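Flagellar protein FliL (Vibrio alginolyticus, PDB 6AHP) assists the function of the bacterial flagellar motor, its periplasmic core being built like that of stomatin-family proteins. Local coordinates at residues Arg75-Lys87 and Pro97-Ile109. Sequence-based numbering, arbitrary orientation.
Sequences RVELRDRASEDIK and PVIEKVLFTDFVI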
loop_
_atom_site.group_PDB
_atom_site.type_symbol
_atom_site.label_atom_id
_atom_site.label_comp_id
_atom_site.label_asym_id
_atom_site.label_seq_id
_atom_site.Cartn_x
_atom_site.Cartn_y
_atom_site.Cartn_z
ATOM N N ARG A 75 -5.772 0.749 19.749
ATOM C CA ARG A 75 -5.498 1.868 18.856
ATOM C C ARG A 75 -4.051 2.314 18.963
ATOM O O ARG A 75 -3.411 2.568 17.940
ATOM C CB ARG A 75 -6.468 3.016 19.126
ATOM C CG ARG A 75 -7.837 2.750 18.521
ATOM C CD ARG A 75 -8.792 3.902 18.716
ATOM N NE ARG A 75 -8.853 4.343 20.107
ATOM C CZ ARG A 75 -9.773 3.954 20.986
ATOM N NH1 ARG A 75 -10.731 3.095 20.641
ATOM N NH2 ARG A 75 -9.734 4.432 22.220
ATOM N N VAL A 76 -3.507 2.384 20.179
ATOM C CA VAL A 76 -2.066 2.566 20.328
ATOM C C VAL A 76 -1.325 1.461 19.587
ATOM O O VAL A 76 -0.348 1.708 18.872
ATOM C CB VAL A 76 -1.686 2.585 21.825
ATOM C CG1 VAL A 76 -0.173 2.675 21.997
ATOM C CG2 VAL A 76 -2.391 3.725 22.541
ATOM N N GLU A 77 -1.793 0.224 19.747
ATOM C CA GLU A 77 -1.145 -0.919 19.122
ATOM C C GLU A 77 -1.166 -0.797 17.597
ATOM O O GLU A 77 -0.167 -1.075 16.930
ATOM C CB GLU A 77 -1.851 -2.185 19.585
ATOM C CG GLU A 77 -1.041 -3.437 19.437
ATOM C CD GLU A 77 -1.899 -4.611 19.004
ATOM O OE1 GLU A 77 -2.607 -5.164 19.875
ATOM O OE2 GLU A 77 -1.863 -4.972 17.803
ATOM N N LEU A 78 -2.300 -0.358 17.042
ATOM C CA LEU A 78 -2.411 -0.109 15.608
ATOM C C LEU A 78 -1.435 0.970 15.135
ATOM O O LEU A 78 -0.778 0.813 14.099
ATOM C CB LEU A 78 -3.845 0.283 15.262
ATOM C CG LEU A 78 -4.206 0.075 13.787
ATOM C CD1 LEU A 78 -4.043 -1.371 13.356
ATOM C CD2 LEU A 78 -5.593 0.608 13.482
ATOM N N ARG A 79 -1.365 2.091 15.863
ATOM C CA ARG A 79 -0.437 3.159 15.508
ATOM C C ARG A 79 1.001 2.652 15.493
ATOM O O ARG A 79 1.741 2.912 14.538
ATOM C CB ARG A 79 -0.569 4.334 16.487
ATOM C CG ARG A 79 -1.977 4.911 16.658
ATOM C CD ARG A 79 -1.984 6.309 17.328
ATOM N NE ARG A 79 -1.557 6.278 18.729
ATOM C CZ ARG A 79 -0.309 6.496 19.145
ATOM N NH1 ARG A 79 -0.011 6.441 20.443
ATOM N NH2 ARG A 79 0.644 6.763 18.265
ATOM N N ASP A 80 1.416 1.936 16.554
ATOM C CA ASP A 80 2.791 1.435 16.633
ATOM C C ASP A 80 3.098 0.435 15.529
ATOM O O ASP A 80 4.207 0.436 14.977
ATOM C CB ASP A 80 3.059 0.767 17.985
ATOM C CG ASP A 80 3.105 1.758 19.132
ATOM O OD1 ASP A 80 3.318 2.965 18.872
ATOM O OD2 ASP A 80 2.902 1.319 20.291
ATOM N N ARG A 81 2.167 -0.483 15.261
ATOM C CA ARG A 81 2.338 -1.405 14.137
ATOM C C ARG A 81 2.529 -0.654 12.823
ATOM O O ARG A 81 3.392 -1.011 12.021
ATOM C CB ARG A 81 1.133 -2.324 14.011
ATOM C CG ARG A 81 1.226 -3.511 14.902
ATOM C CD ARG A 81 2.228 -4.516 14.378
ATOM N NE ARG A 81 1.910 -5.814 14.962
ATOM C CZ ARG A 81 1.231 -6.770 14.337
ATOM N NH1 ARG A 81 0.824 -6.601 13.077
ATOM N NH2 ARG A 81 0.970 -7.903 14.976
ATOM N N ALA A 82 1.667 0.333 12.560
ATOM C CA ALA A 82 1.796 1.170 11.365
ATOM C C ALA A 82 3.201 1.762 11.230
ATOM O O ALA A 82 3.825 1.648 10.171
ATOM C CB ALA A 82 0.749 2.278 11.390
ATOM N N SER A 83 3.717 2.397 12.298
ATOM C CA SER A 83 5.067 2.966 12.241
ATOM C C SER A 83 6.104 1.886 11.957
ATOM O O SER A 83 6.990 2.067 11.112
ATOM C CB SER A 83 5.413 3.697 13.553
ATOM O OG SER A 83 4.633 4.865 13.699
ATOM N N GLU A 84 6.022 0.776 12.667
ATOM C CA GLU A 84 6.973 -0.287 12.470
ATOM C C GLU A 84 6.905 -0.883 11.063
ATOM O O GLU A 84 7.896 -1.117 10.472
ATOM C CB GLU A 84 6.897 -1.351 13.551
ATOM C CG GLU A 84 7.577 -1.007 14.883
ATOM C CD GLU A 84 8.964 -0.349 14.790
ATOM O OE1 GLU A 84 9.876 -0.818 14.122
ATOM O OE2 GLU A 84 9.160 0.662 15.435
ATOM N N ASP A 85 5.725 -1.041 10.517
ATOM C CA ASP A 85 5.626 -1.602 9.162
ATOM C C ASP A 85 6.268 -0.675 8.137
ATOM O O ASP A 85 6.955 -1.144 7.225
ATOM C CB ASP A 85 4.171 -1.884 8.781
ATOM C CG ASP A 85 3.589 -3.126 9.503
ATOM O OD1 ASP A 85 4.365 -3.952 10.023
ATOM O OD2 ASP A 85 2.336 -3.268 9.562
ATOM N N ILE A 86 6.080 0.653 8.287
ATOM C CA ILE A 86 6.720 1.612 7.372
ATOM C C ILE A 86 8.238 1.536 7.496
ATOM O O ILE A 86 8.969 1.523 6.499
ATOM C CB ILE A 86 6.230 3.051 7.645
ATOM C CG1 ILE A 86 4.782 3.239 7.211
ATOM C CG2 ILE A 86 7.147 4.096 6.933
ATOM C CD1 ILE A 86 4.088 4.442 7.888
ATOM N N LYS A 87 8.736 1.531 8.725
ATOM C CA LYS A 87 10.176 1.492 8.906
ATOM C C LYS A 87 10.756 0.218 8.296
ATOM O O LYS A 87 11.777 0.266 7.595
ATOM C CB LYS A 87 10.507 1.602 10.388
ATOM C CG LYS A 87 10.362 2.999 10.963
ATOM C CD LYS A 87 10.596 2.986 12.492
ATOM C CE LYS A 87 10.127 4.297 13.101
ATOM N NZ LYS A 87 10.266 4.273 14.589
ATOM N N PRO A 97 15.237 3.475 8.082
ATOM C CA PRO A 97 13.874 3.582 8.569
ATOM C C PRO A 97 13.110 4.777 8.046
ATOM O O PRO A 97 11.956 4.678 7.954
ATOM C CB PRO A 97 14.034 3.576 10.068
ATOM C CG PRO A 97 15.361 4.074 10.292
ATOM C CD PRO A 97 16.178 3.543 9.175
ATOM N N VAL A 98 13.805 5.883 7.871
ATOM C CA VAL A 98 13.337 7.147 7.369
ATOM C C VAL A 98 12.486 7.958 8.323
ATOM O O VAL A 98 12.806 9.028 8.613
ATOM C CB VAL A 98 12.712 7.041 5.965
ATOM C CG1 VAL A 98 12.062 8.303 5.505
ATOM C CG2 VAL A 98 13.691 6.468 5.002
ATOM N N ILE A 99 11.408 7.426 8.790
ATOM C CA ILE A 99 10.550 8.155 9.657
ATOM C C ILE A 99 10.774 7.928 11.121
ATOM O O ILE A 99 11.364 7.001 11.487
ATOM C CB ILE A 99 9.055 7.872 9.369
ATOM C CG1 ILE A 99 8.694 6.436 9.670
ATOM C CG2 ILE A 99 8.723 8.164 7.966
ATOM C CD1 ILE A 99 7.226 6.176 9.845
ATOM N N GLU A 100 10.328 8.856 11.921
ATOM C CA GLU A 100 10.198 8.753 13.364
ATOM C C GLU A 100 9.003 7.897 13.764
ATOM O O GLU A 100 9.133 7.002 14.600
ATOM C CB GLU A 100 10.071 10.149 13.980
ATOM C CG GLU A 100 11.340 10.948 13.874
ATOM C CD GLU A 100 12.322 10.648 15.008
ATOM O OE1 GLU A 100 13.381 10.013 14.728
ATOM O OE2 GLU A 100 12.022 11.047 16.169
ATOM N N LYS A 101 7.844 8.363 13.292
ATOM C CA LYS A 101 6.583 7.714 13.620
ATOM C C LYS A 101 5.526 8.310 12.710
ATOM O O LYS A 101 5.723 9.379 12.129
ATOM C CB LYS A 101 6.208 7.912 15.105
ATOM C CG LYS A 101 6.313 9.385 15.561
ATOM C CD LYS A 101 5.475 9.697 16.796
ATOM C CE LYS A 101 6.238 9.473 18.079
ATOM N NZ LYS A 101 7.541 10.206 18.175
ATOM N N VAL A 102 4.407 7.591 12.557
ATOM C CA VAL A 102 3.271 8.158 11.845
ATOM C C VAL A 102 2.303 8.694 12.899
ATOM O O VAL A 102 2.214 8.189 14.019
ATOM C CB VAL A 102 2.599 7.140 10.878
ATOM C CG1 VAL A 102 2.263 5.888 11.562
ATOM C CG2 VAL A 102 1.339 7.720 10.227
ATOM N N LEU A 103 1.603 9.749 12.531
ATOM C CA LEU A 103 0.673 10.476 13.383
ATOM C C LEU A 103 -0.716 10.317 12.782
ATOM O O LEU A 103 -0.877 10.465 11.569
ATOM C CB LEU A 103 1.039 11.974 13.444
ATOM C CG LEU A 103 2.426 12.394 13.902
ATOM C CD1 LEU A 103 2.588 13.930 13.837
ATOM C CD2 LEU A 103 2.643 11.887 15.296
ATOM N N PHE A 104 -1.700 9.984 13.626
ATOM C CA PHE A 104 -3.105 9.957 13.237
ATOM C C PHE A 104 -3.748 11.231 13.797
ATOM O O PHE A 104 -3.852 11.398 15.019
ATOM C CB PHE A 104 -3.816 8.707 13.773
ATOM C CG PHE A 104 -3.203 7.378 13.322
ATOM C CD1 PHE A 104 -2.295 7.314 12.287
ATOM C CD2 PHE A 104 -3.595 6.186 13.925
ATOM C CE1 PHE A 104 -1.750 6.097 11.874
ATOM C CE2 PHE A 104 -3.051 4.947 13.524
ATOM C CZ PHE A 104 -2.127 4.908 12.506
ATOM N N THR A 105 -4.164 12.095 12.909
ATOM C CA THR A 105 -4.837 13.328 13.229
ATOM C C THR A 105 -6.359 13.183 13.267
ATOM O O THR A 105 -6.950 13.885 13.972
ATOM C CB THR A 105 -4.447 14.517 12.357
ATOM O OG1 THR A 105 -4.731 14.251 11.010
ATOM C CG2 THR A 105 -3.003 14.829 12.507
ATOM N N ASP A 106 -6.932 12.219 12.504
ATOM C CA ASP A 106 -8.343 11.865 12.540
ATOM C C ASP A 106 -8.463 10.352 12.565
ATOM O O ASP A 106 -7.757 9.680 11.874
ATOM C CB ASP A 106 -9.111 12.371 11.361
ATOM C CG ASP A 106 -8.880 13.874 11.118
ATOM O OD1 ASP A 106 -8.027 14.488 11.760
ATOM O OD2 ASP A 106 -9.555 14.459 10.235
ATOM N N PHE A 107 -9.353 9.869 13.390
ATOM C CA PHE A 107 -9.586 8.456 13.521
ATOM C C PHE A 107 -11.036 8.226 13.821
ATOM O O PHE A 107 -11.466 8.443 14.913
ATOM C CB PHE A 107 -8.810 7.971 14.693
ATOM C CG PHE A 107 -8.395 6.553 14.605
ATOM C CD1 PHE A 107 -9.287 5.583 14.285
ATOM C CD2 PHE A 107 -7.118 6.196 14.904
ATOM C CE1 PHE A 107 -8.904 4.283 14.225
ATOM C CE2 PHE A 107 -6.735 4.905 14.848
ATOM C CZ PHE A 107 -7.633 3.952 14.505
ATOM N N VAL A 108 -11.797 7.745 12.871
ATOM C CA VAL A 108 -13.198 7.555 13.100
ATOM C C VAL A 108 -13.804 6.284 12.550
ATOM O O VAL A 108 -13.528 5.899 11.463
ATOM C CB VAL A 108 -13.942 8.706 12.460
ATOM C CG1 VAL A 108 -13.225 9.983 12.769
ATOM C CG2 VAL A 108 -13.987 8.528 10.975
ATOM N N ILE A 109 -14.639 5.629 13.310
ATOM C CA ILE A 109 -15.245 4.434 12.818
ATOM C C ILE A 109 -16.662 4.777 12.556
ATOM O O ILE A 109 -17.419 4.964 13.453
ATOM C CB ILE A 109 -15.195 3.343 13.853
ATOM C CG1 ILE A 109 -13.806 3.217 14.383
ATOM C CG2 ILE A 109 -15.625 2.030 13.277
ATOM C CD1 ILE A 109 -13.704 2.131 15.392
#
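Ser83 and Val102 join helix 72-94 to strand 101-109 in this stomatin-like fold, and they illustrate how a helix laid over an edge strand of the chain's antiparallel sheet can combine two hydrogen bonds with an apolar seam. Ser83 OG accepts the backbone N-H of Val102 at 3.0 Å between N and OG, nearly straight at 169°. Val102 CG1, set between its own backbone N and carbonyl carbon (chi1 52°), packs beside that oxygen and reaches Ala82 CB at 3.9 Å.

Toward one end of the seam, Ile86 and Ile99 meet at about a right angle, with Ile86 CG2 3.6 Å from Ile99 CD1. Toward the other, Phe104 turns its ring edge to Ala82 CB, while Arg79 brings CG obliquely to CD2 and CE2 of the same ring, 3.3 Å from CE2, the guanidinium plane standing nearly perpendicular to the ring. Phe107 likewise receives Leu78 CD2 at its edge, 4.0 Å from CZ, and Arg75 CD over one face; Arg75 NH1 is hydrogen-bonded to Leu69 O.

Further out, helix 50-62 backs Ala82 and Ile86 through Leu57, and strand 26-38 pairs with 101-109, where Glu100 and Lys101 form a classic bulge opposite Met36. Near that bulge the extended Lys87 chain passes Pro97 and donates a hydrogen bond from NZ to Glu100 O (3.0 Å), the nitrogen lying above the carbonyl plane, 43° out of it.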